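Long-range contact in envelope protein (PDB 7DDA), which is a white spot syndrome virus envelope protein whose C-terminal domain carries sulphate-binding sites held responsible for binding heparin: residues A[28-41]-A[159-171]. Numbering follows the deposited sequence.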
# COMPACT_ATOMS: atom_id res chain seq x y z
N SER A 28 18.19 23.22 3.76
CA SER A 28 18.74 22.61 2.55
C SER A 28 18.07 21.27 2.21
O SER A 28 16.85 21.17 2.14
CB SER A 28 20.25 22.41 2.68
OG SER A 28 20.95 23.64 2.66
N ASP A 29 18.92 20.25 2.05
CA ASP A 29 18.57 19.03 1.33
C ASP A 29 17.41 18.28 1.98
O ASP A 29 17.22 18.31 3.19
CB ASP A 29 19.81 18.13 1.24
CG ASP A 29 19.55 16.82 0.53
OD1 ASP A 29 19.42 16.82 -0.72
OD2 ASP A 29 19.50 15.78 1.22
N SER A 30 16.63 17.59 1.13
CA SER A 30 15.45 16.83 1.55
C SER A 30 15.39 15.51 0.79
O SER A 30 15.71 15.46 -0.40
CB SER A 30 14.16 17.63 1.32
OG SER A 30 13.02 16.86 1.64
N LYS A 31 14.99 14.44 1.48
CA LYS A 31 15.03 13.10 0.91
C LYS A 31 13.85 12.27 1.41
O LYS A 31 13.35 12.48 2.52
CB LYS A 31 16.35 12.37 1.26
CG LYS A 31 17.61 13.06 0.79
CD LYS A 31 18.24 12.35 -0.39
CE LYS A 31 19.72 12.67 -0.47
NZ LYS A 31 20.25 12.47 -1.84
N THR A 32 13.41 11.33 0.58
CA THR A 32 12.40 10.35 0.96
C THR A 32 12.83 8.96 0.52
O THR A 32 13.54 8.78 -0.47
CB THR A 32 11.01 10.66 0.38
OG1 THR A 32 11.08 10.74 -1.05
CG2 THR A 32 10.42 11.95 0.93
N ALA A 33 12.40 7.96 1.30
CA ALA A 33 12.67 6.56 0.99
C ALA A 33 11.50 5.71 1.46
O ALA A 33 10.79 6.06 2.42
CB ALA A 33 13.97 6.07 1.62
N THR A 34 11.30 4.60 0.77
CA THR A 34 10.33 3.57 1.14
C THR A 34 11.11 2.29 1.42
O THR A 34 11.89 1.85 0.58
CB THR A 34 9.31 3.33 0.02
OG1 THR A 34 8.60 4.54 -0.24
CG2 THR A 34 8.33 2.22 0.40
N VAL A 35 10.89 1.71 2.60
CA VAL A 35 11.57 0.48 2.99
C VAL A 35 10.51 -0.56 3.32
O VAL A 35 9.64 -0.32 4.18
CB VAL A 35 12.54 0.72 4.16
CG1 VAL A 35 13.36 -0.52 4.46
CG2 VAL A 35 13.46 1.90 3.85
N ILE A 36 10.57 -1.70 2.64
CA ILE A 36 9.59 -2.78 2.79
C ILE A 36 10.25 -3.90 3.58
O ILE A 36 11.25 -4.48 3.15
CB ILE A 36 9.10 -3.28 1.42
CG1 ILE A 36 8.58 -2.12 0.57
CG2 ILE A 36 7.99 -4.32 1.58
CD1 ILE A 36 8.10 -2.55 -0.83
N VAL A 37 9.71 -4.19 4.76
CA VAL A 37 10.28 -5.16 5.67
C VAL A 37 9.35 -6.36 5.73
O VAL A 37 8.14 -6.20 5.97
CB VAL A 37 10.49 -4.57 7.08
CG1 VAL A 37 10.90 -5.68 8.07
CG2 VAL A 37 11.49 -3.43 7.05
N LYS A 38 9.92 -7.55 5.50
CA LYS A 38 9.22 -8.82 5.68
C LYS A 38 9.66 -9.46 7.00
O LYS A 38 10.85 -9.72 7.21
CB LYS A 38 9.51 -9.76 4.51
CG LYS A 38 8.93 -11.15 4.72
CD LYS A 38 8.66 -11.87 3.42
CE LYS A 38 9.85 -12.66 2.94
NZ LYS A 38 9.91 -13.96 3.66
N ALA A 39 8.69 -9.72 7.88
CA ALA A 39 8.96 -10.33 9.18
C ALA A 39 8.05 -11.54 9.38
O ALA A 39 6.96 -11.63 8.83
CB ALA A 39 8.74 -9.33 10.32
N ASP A 40 8.50 -12.48 10.21
CA ASP A 40 7.77 -13.72 10.41
C ASP A 40 6.67 -13.55 11.45
O ASP A 40 6.90 -13.00 12.53
CB ASP A 40 8.72 -14.83 10.82
CG ASP A 40 8.03 -16.15 10.90
OD1 ASP A 40 7.88 -16.80 9.84
OD2 ASP A 40 7.59 -16.52 12.02
N CYS A 41 5.46 -14.05 11.15
CA CYS A 41 4.33 -13.82 12.05
C CYS A 41 4.44 -14.59 13.36
O CYS A 41 3.77 -14.23 14.33
CB CYS A 41 3.01 -14.17 11.39
SG CYS A 41 2.38 -12.95 10.25
N ALA A 159 3.01 -17.58 7.67
CA ALA A 159 2.48 -16.27 7.34
C ALA A 159 3.47 -15.17 7.74
O ALA A 159 4.18 -15.29 8.75
CB ALA A 159 1.13 -16.05 8.02
N LYS A 160 3.50 -14.10 6.96
CA LYS A 160 4.46 -13.02 7.15
C LYS A 160 3.77 -11.69 7.40
O LYS A 160 2.64 -11.45 6.95
CB LYS A 160 5.39 -12.87 5.93
CG LYS A 160 6.18 -14.13 5.55
CD LYS A 160 7.02 -14.64 6.71
CE LYS A 160 7.88 -15.83 6.32
NZ LYS A 160 8.77 -16.22 7.44
N LEU A 161 4.46 -10.82 8.12
CA LEU A 161 4.08 -9.42 8.29
C LEU A 161 4.95 -8.58 7.37
O LEU A 161 6.18 -8.64 7.44
CB LEU A 161 4.23 -8.99 9.75
CG LEU A 161 3.89 -7.55 10.15
CD1 LEU A 161 2.42 -7.21 9.86
CD2 LEU A 161 4.20 -7.33 11.62
N ILE A 162 4.32 -7.83 6.47
CA ILE A 162 5.02 -6.92 5.58
C ILE A 162 4.75 -5.51 6.06
O ILE A 162 3.59 -5.07 6.10
CB ILE A 162 4.60 -7.11 4.11
CG1 ILE A 162 4.58 -8.60 3.73
CG2 ILE A 162 5.54 -6.38 3.20
CD1 ILE A 162 5.93 -9.30 3.81
N ILE A 163 5.81 -4.80 6.46
CA ILE A 163 5.70 -3.44 6.97
C ILE A 163 6.35 -2.49 5.98
O ILE A 163 7.48 -2.73 5.52
CB ILE A 163 6.36 -3.29 8.35
CG1 ILE A 163 5.96 -4.41 9.29
CG2 ILE A 163 6.02 -1.95 8.95
CD1 ILE A 163 6.88 -4.48 10.52
N TYR A 164 5.64 -1.41 5.65
CA TYR A 164 6.13 -0.40 4.73
C TYR A 164 6.44 0.85 5.53
O TYR A 164 5.56 1.38 6.22
CB TYR A 164 5.12 -0.13 3.61
CG TYR A 164 4.72 -1.35 2.79
CD1 TYR A 164 3.92 -2.35 3.33
CD2 TYR A 164 5.13 -1.50 1.47
CE1 TYR A 164 3.55 -3.47 2.59
CE2 TYR A 164 4.76 -2.62 0.72
CZ TYR A 164 3.98 -3.60 1.28
OH TYR A 164 3.60 -4.72 0.55
N PHE A 165 7.68 1.31 5.46
CA PHE A 165 8.12 2.53 6.13
C PHE A 165 8.25 3.62 5.10
O PHE A 165 9.05 3.49 4.16
CB PHE A 165 9.45 2.31 6.86
CG PHE A 165 9.40 1.26 7.92
CD1 PHE A 165 9.53 -0.08 7.60
CD2 PHE A 165 9.23 1.61 9.24
CE1 PHE A 165 9.49 -1.05 8.58
CE2 PHE A 165 9.20 0.64 10.22
CZ PHE A 165 9.32 -0.68 9.89
N PHE A 166 7.49 4.70 5.27
CA PHE A 166 7.52 5.85 4.37
C PHE A 166 8.29 6.97 5.05
O PHE A 166 7.76 7.66 5.93
CB PHE A 166 6.11 6.28 3.98
CG PHE A 166 5.28 5.15 3.42
CD1 PHE A 166 5.58 4.61 2.18
CD2 PHE A 166 4.24 4.60 4.15
CE1 PHE A 166 4.83 3.57 1.65
CE2 PHE A 166 3.49 3.57 3.63
CZ PHE A 166 3.78 3.05 2.38
N LEU A 167 9.54 7.15 4.63
CA LEU A 167 10.51 7.99 5.32
C LEU A 167 10.67 9.34 4.62
O LEU A 167 10.86 9.40 3.40
CB LEU A 167 11.84 7.25 5.43
CG LEU A 167 11.75 6.13 6.45
CD1 LEU A 167 12.79 5.07 6.17
CD2 LEU A 167 11.97 6.68 7.86
N ASN A 168 10.60 10.41 5.40
CA ASN A 168 10.77 11.77 4.89
C ASN A 168 11.79 12.48 5.77
O ASN A 168 11.48 12.83 6.91
CB ASN A 168 9.44 12.52 4.85
CG ASN A 168 9.58 13.89 4.20
OD1 ASN A 168 8.75 14.77 4.42
ND2 ASN A 168 10.64 14.07 3.42
N CYS A 169 12.98 12.71 5.23
CA CYS A 169 14.11 13.23 5.99
C CYS A 169 14.64 14.52 5.38
O CYS A 169 14.57 14.74 4.17
CB CYS A 169 15.23 12.19 6.06
SG CYS A 169 14.67 10.63 6.74
N TRP A 170 15.20 15.38 6.24
CA TRP A 170 15.71 16.67 5.82
C TRP A 170 16.83 17.11 6.76
O TRP A 170 17.01 16.55 7.84
CB TRP A 170 14.59 17.71 5.79
CG TRP A 170 14.03 17.98 7.13
CD1 TRP A 170 14.46 18.91 8.02
CD2 TRP A 170 12.92 17.31 7.76
NE1 TRP A 170 13.70 18.86 9.17
CE2 TRP A 170 12.75 17.89 9.03
CE3 TRP A 170 12.07 16.28 7.36
CZ2 TRP A 170 11.74 17.48 9.91
CZ3 TRP A 170 11.08 15.87 8.24
CH2 TRP A 170 10.92 16.47 9.50
N THR A 171 17.58 18.12 6.33
CA THR A 171 18.67 18.69 7.14
C THR A 171 18.28 20.06 7.68
O THR A 171 17.32 20.67 7.19
CB THR A 171 19.95 18.84 6.34
OG1 THR A 171 19.69 19.67 5.21
CG2 THR A 171 20.43 17.49 5.86
O HOH W 1 4.91 -17.34 10.17
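Strands 30-40 and 160-170 pair antiparallel in unbroken register from Ser30 opposite Trp170 to Asp40 opposite Lys160, with Lys31, Ala33, Val35, Val37 and Ala39 forming hydrogen-bonded pairs with Cys169, Leu167, Phe165, Ile163 and Leu161. Val37 N to Ile163 O, at 2.8 Å and an N-H...O angle of 174°, is nearly straight. Lys31 O accepts twice: from Cys169 N, and from Asn168 ND2 at 3.3 Å, which approaches above the carbonyl plane.

Side chains alternate between the two faces. On the inner one, beta-branched Val35 and Val37 favour the extended backbone, and small Ala39 lets the facing strand lie close, against Tyr100. Val37 CG2 meets Phe165 CE1 obliquely at 3.5 Å, while Val35 CG2 touches Leu167 CD1. On the other face, Ile36 lies against Tyr164: its CG2, anti to the backbone N, sits over one ring face, 4.1 Å from the centroid, in a CH-pi contact. The same methyl reaches Ile162 CG2, and the flat phenol sends its OH on to Glu118. Ile162 CD1 packs on the aliphatic part of Lys38, 3.6 Å from Lys38 CG.

At the end of the ladder Lys160 bends at chi2 (-57°), carrying NZ across to Asp40 OD1 in a 2.6 Å salt bridge on the anti lone pair. Asp47 OD2 is a second anionic partner for Lys160 NZ, and the two carboxylates probably offset the nearby like charge of Lys38, whose own ion pair to Asp47 is long and weak.

Within the sheet, strand 46-52 flanks 30-40 and strand 110-120 flanks 160-170, where the Cys169-Cys111 disulfide ties the neighbours together. Ala39, Leu161, Ile163 and Phe165 pack against strand 95-104 of the second sheet, as in a beta-sandwich, whereas Ile36, Tyr164 and Phe166 face neighbouring subunits of the three-chain assembly.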